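Local atomic coordinates of blood group a-and b-cleaving endo-beta-galactosidase (Streptococcus pneumoniae, PDB entry 2YGL), a protein that probably cleaves blood group A and B antigens as a family 98 endo-beta-galactosidase, represented here by its tandem CBM51 carbohydrate-binding modules. Residues S46-D51 with I89-N94; A283-F288 with D341-G346; M12-A17 with S69-D74; L195-A200 with I253-S258. All blocks are in the same frame, centred on the assembly; numbering follows the deposited sequence.

Contact 1: S46-D51 with I89-N94; sequences SLLTSD and IDQSAN
S46 and D90 meet through a backbone amide and a carboxylate: S46 N donates to D90 OD1 at 2.9 Å, reaching the oxygen on its syn side but 30° out of the carboxylate plane. D90 CG lies anti to its own nitrogen (chi1 -163°), which carries the carboxylate to where it can serve strand and turn together. Its second oxygen works within the turn, accepting from S92 N at 3.0 Å (N to OD2) and from S92 OG at 2.6 Å (OG to OD2), the two donors arriving from opposite faces of the carboxylate plane. A water that accepts from S46 OG also donates to D90 OD2, so the group is fixed in rotation and probably kept ionised. In return Q91 N donates to S46 O at 3.1 Å. The Q91 side chain folds back at chi2 (-73°): its CB is 3.3 Å from S46 OG, and OE1 ends 4.0 Å from L48 CB. L47 starts out pointing away from the loop, yet its CD2 curls round to within 3.3 Å of I89 O. I89 itself holds its side chain about 7 Å from the bound calcium ion. D90 thus forms an Asx turn at the head of a type I turn from D90 to A93, a loop motif docked here against strand 45-48 of a beta hairpin.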
loop_
_atom_site.group_PDB
_atom_site.type_symbol
_atom_site.label_atom_id
_atom_site.label_comp_id
_atom_site.label_asym_id
_atom_site.label_seq_id
_atom_site.Cartn_x
_atom_site.Cartn_y
_atom_site.Cartn_z
ATOM N N SER A 46 15.319 -25.566 13.150
ATOM C CA SER A 46 15.415 -26.510 12.040
ATOM C C SER A 46 14.231 -27.465 11.973
ATOM O O SER A 46 13.693 -27.884 12.998
ATOM C CB SER A 46 16.739 -27.284 12.070
ATOM O OG SER A 46 16.853 -28.087 13.228
ATOM N N LEU A 47 13.841 -27.797 10.749
ATOM C CA LEU A 47 12.710 -28.679 10.501
ATOM C C LEU A 47 13.043 -29.706 9.439
ATOM O O LEU A 47 13.892 -29.472 8.570
ATOM C CB LEU A 47 11.481 -27.873 10.066
ATOM C CG LEU A 47 10.707 -27.112 11.144
ATOM C CD1 LEU A 47 9.614 -26.240 10.522
ATOM C CD2 LEU A 47 10.112 -28.074 12.154
ATOM N N LEU A 48 12.365 -30.844 9.522
ATOM C CA LEU A 48 12.436 -31.869 8.498
ATOM C C LEU A 48 11.597 -31.424 7.305
ATOM O O LEU A 48 10.402 -31.154 7.440
ATOM C CB LEU A 48 11.908 -33.191 9.059
ATOM C CG LEU A 48 12.379 -34.522 8.474
ATOM C CD1 LEU A 48 13.877 -34.713 8.671
ATOM C CD2 LEU A 48 11.613 -35.654 9.135
ATOM N N THR A 49 12.230 -31.324 6.142
ATOM C CA THR A 49 11.515 -30.979 4.917
ATOM C C THR A 49 11.282 -32.235 4.067
ATOM O O THR A 49 11.441 -33.355 4.558
ATOM C CB THR A 49 12.226 -29.841 4.125
ATOM O OG1 THR A 49 11.393 -29.422 3.037
ATOM C CG2 THR A 49 13.576 -30.282 3.584
ATOM N N SER A 50 10.897 -32.047 2.807
ATOM C CA SER A 50 10.654 -33.164 1.898
ATOM C C SER A 50 11.919 -33.996 1.686
ATOM O O SER A 50 13.036 -33.471 1.736
ATOM C CB SER A 50 10.104 -32.666 0.562
ATOM O OG SER A 50 9.578 -33.748 -0.185
ATOM N N ASP A 51 11.723 -35.296 1.460
ATOM C CA ASP A 51 12.807 -36.288 1.384
ATOM C C ASP A 51 13.631 -36.411 2.665
ATOM O O ASP A 51 14.779 -36.863 2.632
ATOM C CB ASP A 51 13.715 -36.048 0.172
ATOM C CG ASP A 51 13.332 -36.902 -1.014
ATOM O OD1 ASP A 51 12.257 -36.657 -1.600
ATOM O OD2 ASP A 51 14.098 -37.831 -1.345
ATOM N N ILE A 89 7.547 -29.564 14.563
ATOM C CA ILE A 89 8.263 -29.689 15.825
ATOM C C ILE A 89 9.755 -29.594 15.529
ATOM O O ILE A 89 10.262 -30.296 14.651
ATOM C CB ILE A 89 7.922 -31.011 16.554
ATOM C CG1 ILE A 89 6.425 -31.062 16.881
ATOM C CG2 ILE A 89 8.755 -31.153 17.831
ATOM C CD1 ILE A 89 5.917 -32.426 17.329
ATOM N N ASP A 90 10.449 -28.717 16.253
ATOM C CA ASP A 90 11.876 -28.495 16.029
ATOM C C ASP A 90 12.702 -29.770 16.204
ATOM O O ASP A 90 12.414 -30.595 17.076
ATOM C CB ASP A 90 12.410 -27.405 16.958
ATOM C CG ASP A 90 13.741 -26.858 16.492
ATOM O OD1 ASP A 90 13.750 -25.979 15.605
ATOM O OD2 ASP A 90 14.779 -27.315 17.005
ATOM N N GLN A 91 13.728 -29.916 15.368
ATOM C CA GLN A 91 14.624 -31.074 15.407
ATOM C C GLN A 91 15.357 -31.234 16.743
ATOM O O GLN A 91 15.825 -32.326 17.062
ATOM C CB GLN A 91 15.632 -31.007 14.253
ATOM C CG GLN A 91 15.032 -31.309 12.884
ATOM C CD GLN A 91 14.720 -32.781 12.699
ATOM O OE1 GLN A 91 13.561 -33.191 12.742
ATOM N NE2 GLN A 91 15.757 -33.585 12.508
ATOM N N SER A 92 15.438 -30.153 17.517
ATOM C CA SER A 92 16.091 -30.165 18.832
ATOM C C SER A 92 15.212 -30.720 19.963
ATOM O O SER A 92 15.662 -30.815 21.110
ATOM C CB SER A 92 16.563 -28.752 19.203
ATOM O OG SER A 92 15.456 -27.903 19.470
ATOM N N ALA A 93 13.968 -31.075 19.645
ATOM C CA ALA A 93 13.010 -31.542 20.656
ATOM C C ALA A 93 13.434 -32.842 21.338
ATOM O O ALA A 93 14.082 -33.694 20.728
ATOM C CB ALA A 93 11.620 -31.705 20.044
ATOM N N ASN A 94 13.065 -32.978 22.609
ATOM C CA ASN A 94 13.178 -34.250 23.320
ATOM C C ASN A 94 12.090 -35.181 22.799
ATOM O O ASN A 94 10.906 -34.992 23.094
ATOM C CB ASN A 94 13.042 -34.033 24.837
ATOM C CG ASN A 94 13.215 -35.321 25.655
ATOM O OD1 ASN A 94 13.242 -36.431 25.122
ATOM N ND2 ASN A 94 13.325 -35.163 26.964
HETATM O O HOH W 1 17.194 -26.921 15.887
#

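Contact 2: A283-F288 with D341-G346; sequences ADIQKF and DELVLG
The F288 ring is met obliquely by two leucine methyls: L345 CD2 lies 3.7 Å from F288 CZ and equally near CE1, while L343 CD1 is 4.3 Å from F288 CD1. The contact belongs to the interior of a beta sandwich, where two sheets pack against each other. Strand 285-288 belongs to the five-stranded sheet, and 343-345 opens the broken strand 343-352, which pairs in the other sheet; their axes pass 10.4 Å apart with their directions 29° from each other, a separation too wide for pairing within one sheet. F288 CG stands anti to the backbone nitrogen (chi1 175°), sending the ring between the sheets, where L330 and S332 of strand 327-334 also touch it. I285 points to the same interior although it is three residues before F288, an offset explained by the classic beta bulge that Q286 and K287 make opposite Y333. A second bulge pairs D284 and I285 with I308. D284, though buried, has both oxygens engaged, OD1 by T338 OG1 and OD2 by Y310 N. I285 and L343 cross at about a right angle, with I285 CG2 3.9 Å from L343 CD1. D341 begins the inverse gamma turn centred on E342, and I285 CD1 rests 3.7 Å from D341 CA.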
loop_
_atom_site.group_PDB
_atom_site.type_symbol
_atom_site.label_atom_id
_atom_site.label_comp_id
_atom_site.label_asym_id
_atom_site.label_seq_id
_atom_site.Cartn_x
_atom_site.Cartn_y
_atom_site.Cartn_z
ATOM N N ALA A 283 -21.540 27.501 -12.926
ATOM C CA ALA A 283 -20.257 26.843 -12.708
ATOM C C ALA A 283 -19.146 27.619 -13.405
ATOM O O ALA A 283 -19.328 28.119 -14.515
ATOM C CB ALA A 283 -20.299 25.402 -13.212
ATOM N N ASP A 284 -18.000 27.729 -12.740
ATOM C CA ASP A 284 -16.842 28.391 -13.332
ATOM C C ASP A 284 -16.115 27.444 -14.294
ATOM O O ASP A 284 -15.704 27.849 -15.383
ATOM C CB ASP A 284 -15.908 28.922 -12.236
ATOM C CG ASP A 284 -16.539 30.050 -11.422
ATOM O OD1 ASP A 284 -17.207 30.921 -12.019
ATOM O OD2 ASP A 284 -16.364 30.074 -10.187
ATOM N N ILE A 285 -15.979 26.183 -13.882
ATOM C CA ILE A 285 -15.451 25.111 -14.727
ATOM C C ILE A 285 -16.513 24.018 -14.844
ATOM O O ILE A 285 -17.041 23.552 -13.831
ATOM C CB ILE A 285 -14.136 24.516 -14.137
ATOM C CG1 ILE A 285 -12.999 25.548 -14.169
ATOM C CG2 ILE A 285 -13.736 23.203 -14.837
ATOM C CD1 ILE A 285 -12.610 26.044 -15.554
ATOM N N GLN A 286 -16.826 23.615 -16.073
ATOM C CA GLN A 286 -17.869 22.615 -16.291
ATOM C C GLN A 286 -17.421 21.199 -15.917
ATOM O O GLN A 286 -18.130 20.498 -15.191
ATOM C CB GLN A 286 -18.407 22.662 -17.724
ATOM C CG GLN A 286 -19.867 22.197 -17.832
ATOM C CD GLN A 286 -20.824 23.082 -17.037
ATOM O OE1 GLN A 286 -20.936 24.283 -17.294
ATOM N NE2 GLN A 286 -21.513 22.491 -16.065
ATOM N N LYS A 287 -16.256 20.786 -16.420
ATOM C CA LYS A 287 -15.697 19.461 -16.130
ATOM C C LYS A 287 -14.231 19.336 -16.551
ATOM O O LYS A 287 -13.742 20.107 -17.383
ATOM C CB LYS A 287 -16.525 18.347 -16.795
ATOM C CG LYS A 287 -16.647 18.477 -18.309
ATOM C CD LYS A 287 -17.296 17.259 -18.948
ATOM C CE LYS A 287 -17.507 17.504 -20.433
ATOM N NZ LYS A 287 -18.064 16.323 -21.146
ATOM N N PHE A 288 -13.549 18.352 -15.970
ATOM C CA PHE A 288 -12.187 17.988 -16.359
ATOM C C PHE A 288 -12.131 16.501 -16.698
ATOM O O PHE A 288 -12.681 15.676 -15.964
ATOM C CB PHE A 288 -11.194 18.309 -15.236
ATOM C CG PHE A 288 -9.784 17.847 -15.518
ATOM C CD1 PHE A 288 -8.958 18.568 -16.379
ATOM C CD2 PHE A 288 -9.284 16.691 -14.920
ATOM C CE1 PHE A 288 -7.654 18.143 -16.644
ATOM C CE2 PHE A 288 -7.983 16.259 -15.175
ATOM C CZ PHE A 288 -7.167 16.987 -16.038
ATOM N N ASP A 341 -11.821 30.680 -15.299
ATOM C CA ASP A 341 -11.500 29.521 -16.136
ATOM C C ASP A 341 -10.018 29.133 -16.060
ATOM O O ASP A 341 -9.525 28.358 -16.882
ATOM C CB ASP A 341 -11.939 29.756 -17.592
ATOM C CG ASP A 341 -11.457 31.089 -18.153
ATOM O OD1 ASP A 341 -10.496 31.679 -17.614
ATOM O OD2 ASP A 341 -12.045 31.550 -19.153
ATOM N N GLU A 342 -9.326 29.669 -15.055
ATOM C CA GLU A 342 -7.899 29.423 -14.848
ATOM C C GLU A 342 -7.685 28.100 -14.117
ATOM O O GLU A 342 -7.343 28.078 -12.929
ATOM C CB GLU A 342 -7.272 30.577 -14.054
ATOM C CG GLU A 342 -7.274 31.928 -14.766
ATOM C CD GLU A 342 -6.024 32.165 -15.606
ATOM O OE1 GLU A 342 -4.914 31.800 -15.162
ATOM O OE2 GLU A 342 -6.153 32.734 -16.708
ATOM N N LEU A 343 -7.894 26.998 -14.832
ATOM C CA LEU A 343 -7.749 25.664 -14.259
ATOM C C LEU A 343 -6.272 25.318 -14.096
ATOM O O LEU A 343 -5.475 25.501 -15.013
ATOM C CB LEU A 343 -8.470 24.619 -15.128
ATOM C CG LEU A 343 -8.662 23.194 -14.589
ATOM C CD1 LEU A 343 -9.910 22.541 -15.168
ATOM C CD2 LEU A 343 -7.440 22.316 -14.856
ATOM N N VAL A 344 -5.920 24.824 -12.913
ATOM C CA VAL A 344 -4.556 24.384 -12.640
ATOM C C VAL A 344 -4.513 22.930 -12.169
ATOM O O VAL A 344 -5.424 22.453 -11.485
ATOM C CB VAL A 344 -3.817 25.307 -11.622
ATOM C CG1 VAL A 344 -3.488 26.653 -12.251
ATOM C CG2 VAL A 344 -4.629 25.492 -10.350
ATOM N N LEU A 345 -3.451 22.236 -12.555
ATOM C CA LEU A 345 -3.215 20.870 -12.119
ATOM C C LEU A 345 -2.044 20.884 -11.138
ATOM O O LEU A 345 -0.891 21.032 -11.541
ATOM C CB LEU A 345 -2.933 19.965 -13.323
ATOM C CG LEU A 345 -3.921 20.010 -14.501
ATOM C CD1 LEU A 345 -3.412 19.185 -15.664
ATOM C CD2 LEU A 345 -5.303 19.533 -14.091
ATOM N N GLY A 346 -2.353 20.755 -9.851
ATOM C CA GLY A 346 -1.351 20.833 -8.794
ATOM C C GLY A 346 -0.643 19.518 -8.531
ATOM O O GLY A 346 -1.272 18.532 -8.137
#

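Contact 3: M12-A17 with S69-D74; sequences MDWSSA and SVISYD
W14 CB sits over one face of the Y73 ring, 4.0 Å from its centroid and 21° off the normal, a CH-pi contact at the centre of this apolar cluster. With chi1 at 55°, W14 CG falls between its backbone nitrogen and carbonyl carbon, and the indole turns off Y73 so that the tyrosine hydroxyl lies at the indole edge, near its plane, with Y73 OH 3.6 Å from W14 CE3. I71 CG2 approaches the same atom, W14 CE3, at 4.1 Å, and A17 CB lies over a face of the indole while touching I71 CG1. V28, from a loop, touches W14, A17 and I71. On the tyrosine side, M12 makes an oblique Met-aromatic contact, its SD 5.4 Å from the centroid of the Y73 ring. Outward, the chains pair antiparallel. S72 N donates to S16 O at 3.0 Å with a nearly straight 168° angle, whereas S15 N reaches S72 O at 2.8 Å along a more bent path. S72 OG turns to S147 OG on the next strand. Water then takes over at the margins: one bridges M12 O and Y73 OH, lying in the plane of the ring, a second joins D13 O to D74 N at 2.8 Å from that nitrogen, and a third links S16 OG with V70 O. The chemistry implies that the short outermost strand is joined by backbone bonds at S15, S16 and, beyond, T18, while the M12-W14 lead-in packs on Y73 and is bridged by water to Y73 OH and D74 N.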
loop_
_atom_site.group_PDB
_atom_site.type_symbol
_atom_site.label_atom_id
_atom_site.label_comp_id
_atom_site.label_asym_id
_atom_site.label_seq_id
_atom_site.Cartn_x
_atom_site.Cartn_y
_atom_site.Cartn_z
ATOM N N MET A 12 9.398 -8.050 15.112
ATOM C CA MET A 12 8.299 -7.252 15.653
ATOM C C MET A 12 8.114 -7.523 17.141
ATOM O O MET A 12 8.700 -8.456 17.692
ATOM C CB MET A 12 6.988 -7.544 14.913
ATOM C CG MET A 12 7.085 -7.490 13.401
ATOM S SD MET A 12 5.505 -7.853 12.618
ATOM C CE MET A 12 6.059 -8.762 11.192
ATOM N N ASP A 13 7.298 -6.696 17.787
ATOM C CA ASP A 13 6.960 -6.883 19.191
ATOM C C ASP A 13 5.574 -7.505 19.286
ATOM O O ASP A 13 4.606 -6.946 18.766
ATOM C CB ASP A 13 6.986 -5.542 19.936
ATOM C CG ASP A 13 8.259 -4.750 19.683
ATOM O OD1 ASP A 13 9.364 -5.305 19.859
ATOM O OD2 ASP A 13 8.154 -3.562 19.315
ATOM N N TRP A 14 5.481 -8.667 19.931
ATOM C CA TRP A 14 4.185 -9.310 20.141
ATOM C C TRP A 14 3.347 -8.546 21.163
ATOM O O TRP A 14 3.891 -7.952 22.095
ATOM C CB TRP A 14 4.335 -10.790 20.539
ATOM C CG TRP A 14 5.203 -11.066 21.737
ATOM C CD1 TRP A 14 5.015 -10.616 23.015
ATOM C CD2 TRP A 14 6.376 -11.892 21.774
ATOM N NE1 TRP A 14 6.006 -11.089 23.836
ATOM C CE2 TRP A 14 6.857 -11.874 23.102
ATOM C CE3 TRP A 14 7.075 -12.634 20.812
ATOM C CZ2 TRP A 14 8.004 -12.574 23.497
ATOM C CZ3 TRP A 14 8.219 -13.330 21.205
ATOM C CH2 TRP A 14 8.668 -13.293 22.538
ATOM N N SER A 15 2.031 -8.541 20.968
ATOM C CA SER A 15 1.114 -7.930 21.932
ATOM C C SER A 15 1.003 -8.810 23.176
ATOM O O SER A 15 0.833 -8.310 24.288
ATOM C CB SER A 15 -0.261 -7.688 21.306
ATOM O OG SER A 15 -0.827 -8.891 20.814
ATOM N N SER A 16 1.106 -10.120 22.971
ATOM C CA SER A 16 1.190 -11.094 24.058
ATOM C C SER A 16 1.792 -12.406 23.553
ATOM O O SER A 16 1.781 -12.691 22.349
ATOM C CB SER A 16 -0.184 -11.343 24.695
ATOM O OG SER A 16 -1.095 -11.879 23.752
ATOM N N ALA A 17 2.326 -13.190 24.483
ATOM C CA ALA A 17 2.920 -14.480 24.162
ATOM C C ALA A 17 2.803 -15.422 25.351
ATOM O O ALA A 17 3.222 -15.088 26.461
ATOM C CB ALA A 17 4.380 -14.314 23.750
ATOM N N SER A 69 -1.101 -22.554 23.399
ATOM C CA SER A 69 -0.071 -21.524 23.467
ATOM C C SER A 69 -0.426 -20.500 22.394
ATOM O O SER A 69 -0.727 -20.871 21.259
ATOM C CB SER A 69 1.311 -22.129 23.197
ATOM O OG SER A 69 2.216 -21.162 22.680
ATOM N N VAL A 70 -0.406 -19.219 22.756
ATOM C CA VAL A 70 -0.822 -18.149 21.843
ATOM C C VAL A 70 0.214 -17.025 21.769
ATOM O O VAL A 70 0.624 -16.473 22.791
ATOM C CB VAL A 70 -2.217 -17.561 22.236
ATOM C CG1 VAL A 70 -2.556 -16.332 21.393
ATOM C CG2 VAL A 70 -3.311 -18.607 22.096
ATOM N N ILE A 71 0.632 -16.699 20.547
ATOM C CA ILE A 71 1.496 -15.546 20.295
ATOM C C ILE A 71 0.791 -14.615 19.303
ATOM O O ILE A 71 0.531 -14.992 18.153
ATOM C CB ILE A 71 2.891 -15.972 19.774
ATOM C CG1 ILE A 71 3.519 -17.004 20.716
ATOM C CG2 ILE A 71 3.808 -14.756 19.646
ATOM C CD1 ILE A 71 4.357 -18.050 20.027
ATOM N N SER A 72 0.472 -13.409 19.766
ATOM C CA SER A 72 -0.325 -12.459 18.989
ATOM C C SER A 72 0.450 -11.198 18.625
ATOM O O SER A 72 1.304 -10.739 19.390
ATOM C CB SER A 72 -1.589 -12.071 19.757
ATOM O OG SER A 72 -2.380 -13.211 20.033
ATOM N N TYR A 73 0.130 -10.643 17.457
ATOM C CA TYR A 73 0.738 -9.402 16.981
ATOM C C TYR A 73 -0.328 -8.414 16.516
ATOM O O TYR A 73 -1.303 -8.797 15.857
ATOM C CB TYR A 73 1.712 -9.681 15.832
ATOM C CG TYR A 73 2.917 -10.513 16.218
ATOM C CD1 TYR A 73 2.850 -11.907 16.236
ATOM C CD2 TYR A 73 4.127 -9.907 16.556
ATOM C CE1 TYR A 73 3.948 -12.676 16.589
ATOM C CE2 TYR A 73 5.238 -10.668 16.909
ATOM C CZ TYR A 73 5.138 -12.054 16.925
ATOM O OH TYR A 73 6.225 -12.821 17.273
ATOM N N ASP A 74 -0.131 -7.146 16.867
ATOM C CA ASP A 74 -0.994 -6.068 16.404
ATOM C C ASP A 74 -0.541 -5.637 15.018
ATOM O O ASP A 74 0.570 -5.137 14.844
ATOM C CB ASP A 74 -0.965 -4.883 17.381
ATOM C CG ASP A 74 -1.844 -3.714 16.932
ATOM O OD1 ASP A 74 -2.692 -3.882 16.025
ATOM O OD2 ASP A 74 -1.687 -2.613 17.499
HETATM O O HOH W 2 8.503 -11.459 17.917
HETATM O O HOH W 3 2.018 -6.460 18.483
HETATM O O HOH W 4 -1.082 -14.514 24.171
#

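Contact 4: L195-A200 with I253-S258; sequences LEWVDA and IKYDVS
A200 and I253 form an antiparallel non-hydrogen-bonded pair with CA atoms 4.2 Å apart, and beside it K254 N donates to D199 O at 2.9 Å while V198 N donates to K254 O at 2.8 Å. W197 CB covers a face of the Y255 ring, 4.2 Å from the centroid and 25° off the normal. The indole has A200 CB over the centre of one face, 3.6 Å above the plane; Y255 OH meets its edge 3.7 Å from W197 CE3, and I253 CG2 approaches CE3 obliquely. One water joins Y255 OH to L195 O. On the outer side V198 divides its methyls, CG1 against K254 CE and CG2 against D256 CB at 3.7 Å. K254 runs extended until chi3 (87°), where it bends toward D199; NZ stays 4.4 Å from D199 OD2, beyond a salt bridge, and a water donates to that oxygen while accepting from the amine. The attraction is therefore probably softened by solvent. The weakly bonded strand 199-200 is the outermost of its sheet within the chain, followed by 251-256 and then 327-334, whose T327 and E329 also touch K254. V211 from a loop and L243 of strand 242-244 pack on W197, K213 adds a cation-pi contact, and L195 reaches F350 on strand 343-352 of the other sheet.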
loop_
_atom_site.group_PDB
_atom_site.type_symbol
_atom_site.label_atom_id
_atom_site.label_comp_id
_atom_site.label_asym_id
_atom_site.label_seq_id
_atom_site.Cartn_x
_atom_site.Cartn_y
_atom_site.Cartn_z
ATOM N N LEU A 195 8.026 17.463 -18.697
ATOM C CA LEU A 195 7.936 16.774 -19.984
ATOM C C LEU A 195 7.516 17.708 -21.119
ATOM O O LEU A 195 6.951 18.780 -20.883
ATOM C CB LEU A 195 6.948 15.606 -19.890
ATOM C CG LEU A 195 7.175 14.523 -18.831
ATOM C CD1 LEU A 195 5.937 13.641 -18.718
ATOM C CD2 LEU A 195 8.406 13.687 -19.145
ATOM N N GLU A 196 7.807 17.297 -22.349
ATOM C CA GLU A 196 7.322 18.005 -23.532
ATOM C C GLU A 196 5.979 17.428 -23.952
ATOM O O GLU A 196 5.855 16.219 -24.154
ATOM C CB GLU A 196 8.316 17.886 -24.696
ATOM C CG GLU A 196 9.650 18.587 -24.466
ATOM C CD GLU A 196 9.510 20.090 -24.342
ATOM O OE1 GLU A 196 9.374 20.762 -25.385
ATOM O OE2 GLU A 196 9.543 20.603 -23.200
ATOM N N TRP A 197 4.971 18.286 -24.070
ATOM C CA TRP A 197 3.692 17.857 -24.629
ATOM C C TRP A 197 3.779 17.826 -26.151
ATOM O O TRP A 197 4.646 18.474 -26.736
ATOM C CB TRP A 197 2.542 18.760 -24.163
ATOM C CG TRP A 197 2.767 20.238 -24.345
ATOM C CD1 TRP A 197 2.952 20.909 -25.526
ATOM C CD2 TRP A 197 2.803 21.230 -23.312
ATOM N NE1 TRP A 197 3.113 22.252 -25.287
ATOM C CE2 TRP A 197 3.027 22.478 -23.938
ATOM C CE3 TRP A 197 2.674 21.186 -21.916
ATOM C CZ2 TRP A 197 3.122 23.672 -23.217
ATOM C CZ3 TRP A 197 2.773 22.375 -21.198
ATOM C CH2 TRP A 197 2.994 23.600 -21.852
ATOM N N VAL A 198 2.897 17.055 -26.781
ATOM C CA VAL A 198 2.752 17.073 -28.237
ATOM C C VAL A 198 2.162 18.422 -28.655
ATOM O O VAL A 198 2.688 19.093 -29.546
ATOM C CB VAL A 198 1.869 15.902 -28.741
ATOM C CG1 VAL A 198 1.552 16.053 -30.228
ATOM C CG2 VAL A 198 2.557 14.565 -28.480
ATOM N N ASP A 199 1.068 18.804 -28.001
ATOM C CA ASP A 199 0.482 20.135 -28.139
ATOM C C ASP A 199 -0.401 20.467 -26.942
ATOM O O ASP A 199 -0.818 19.575 -26.192
ATOM C CB ASP A 199 -0.283 20.305 -29.466
ATOM C CG ASP A 199 -1.092 19.080 -29.842
ATOM O OD1 ASP A 199 -1.832 18.556 -28.980
ATOM O OD2 ASP A 199 -0.989 18.646 -31.010
ATOM N N ALA A 200 -0.658 21.759 -26.761
ATOM C CA ALA A 200 -1.436 22.251 -25.631
ATOM C C ALA A 200 -2.239 23.483 -26.038
ATOM O O ALA A 200 -1.673 24.557 -26.270
ATOM C CB ALA A 200 -0.518 22.568 -24.456
ATOM N N ILE A 253 -4.359 19.342 -23.346
ATOM C CA ILE A 253 -2.917 19.121 -23.311
ATOM C C ILE A 253 -2.691 17.644 -23.627
ATOM O O ILE A 253 -3.253 16.767 -22.960
ATOM C CB ILE A 253 -2.290 19.485 -21.939
ATOM C CG1 ILE A 253 -2.801 20.845 -21.442
ATOM C CG2 ILE A 253 -0.760 19.477 -22.028
ATOM C CD1 ILE A 253 -2.580 21.090 -19.952
ATOM N N LYS A 254 -1.881 17.381 -24.649
ATOM C CA LYS A 254 -1.684 16.024 -25.157
ATOM C C LYS A 254 -0.253 15.531 -24.957
ATOM O O LYS A 254 0.707 16.230 -25.284
ATOM C CB LYS A 254 -2.070 15.946 -26.640
ATOM C CG LYS A 254 -1.932 14.559 -27.262
ATOM C CD LYS A 254 -2.754 14.416 -28.540
ATOM C CE LYS A 254 -1.989 14.868 -29.769
ATOM N NZ LYS A 254 -2.782 14.611 -31.007
ATOM N N TYR A 255 -0.129 14.317 -24.426
ATOM C CA TYR A 255 1.168 13.676 -24.243
ATOM C C TYR A 255 1.253 12.367 -25.013
ATOM O O TYR A 255 0.315 11.568 -25.009
ATOM C CB TYR A 255 1.449 13.431 -22.757
ATOM C CG TYR A 255 1.606 14.702 -21.961
ATOM C CD1 TYR A 255 2.843 15.340 -21.862
ATOM C CD2 TYR A 255 0.513 15.277 -21.318
ATOM C CE1 TYR A 255 2.987 16.516 -21.133
ATOM C CE2 TYR A 255 0.646 16.451 -20.592
ATOM C CZ TYR A 255 1.881 17.066 -20.500
ATOM O OH TYR A 255 2.003 18.230 -19.776
ATOM N N ASP A 256 2.383 12.169 -25.685
ATOM C CA ASP A 256 2.696 10.895 -26.320
ATOM C C ASP A 256 3.444 10.041 -25.304
ATOM O O ASP A 256 4.612 10.303 -24.998
ATOM C CB ASP A 256 3.537 11.123 -27.582
ATOM C CG ASP A 256 3.936 9.824 -28.281
ATOM O OD1 ASP A 256 3.418 8.745 -27.933
ATOM O OD2 ASP A 256 4.779 9.891 -29.193
ATOM N N VAL A 257 2.756 9.035 -24.770
ATOM C CA VAL A 257 3.336 8.147 -23.758
ATOM C C VAL A 257 3.662 6.752 -24.309
ATOM O O VAL A 257 3.869 5.808 -23.545
ATOM C CB VAL A 257 2.441 8.038 -22.485
ATOM C CG1 VAL A 257 2.372 9.377 -21.762
ATOM C CG2 VAL A 257 1.040 7.518 -22.825
ATOM N N SER A 258 3.721 6.643 -25.635
ATOM C CA SER A 258 3.990 5.374 -26.317
ATOM C C SER A 258 5.351 4.781 -25.954
ATOM O O SER A 258 5.519 3.562 -25.948
ATOM C CB SER A 258 3.900 5.555 -27.833
ATOM O OG SER A 258 4.887 6.461 -28.298
HETATM O O HOH W 5 4.354 19.373 -19.777
HETATM O O HOH W 6 4.396 14.100 -25.340
HETATM O O HOH W 7 -2.892 17.128 -32.189
#

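From the N terminus, contact 3 opens at 12-17, contact 1 opens at 46-51, contact 3 closes at 69-74 and contact 1 closes at 89-94, so these two loops cross within the first NPCBM/NEW2 range. Contact 3 secures the outermost strand of a five-stranded sheet, while contact 1 ties the 45-48 hairpin to the loop after strand 82-87; their nearest atoms are about 12 Å apart. In the second range, contact 4 opens at 195-200 and closes at 253-258, before contact 2 runs from 283-288 to 341-346, the two in series. Both reach the same five-stranded sheet: contact 4 at its edge, contact 2 where it faces the other sheet. Contacts 3 and 4 hold corresponding positions, centres about 53 Å apart.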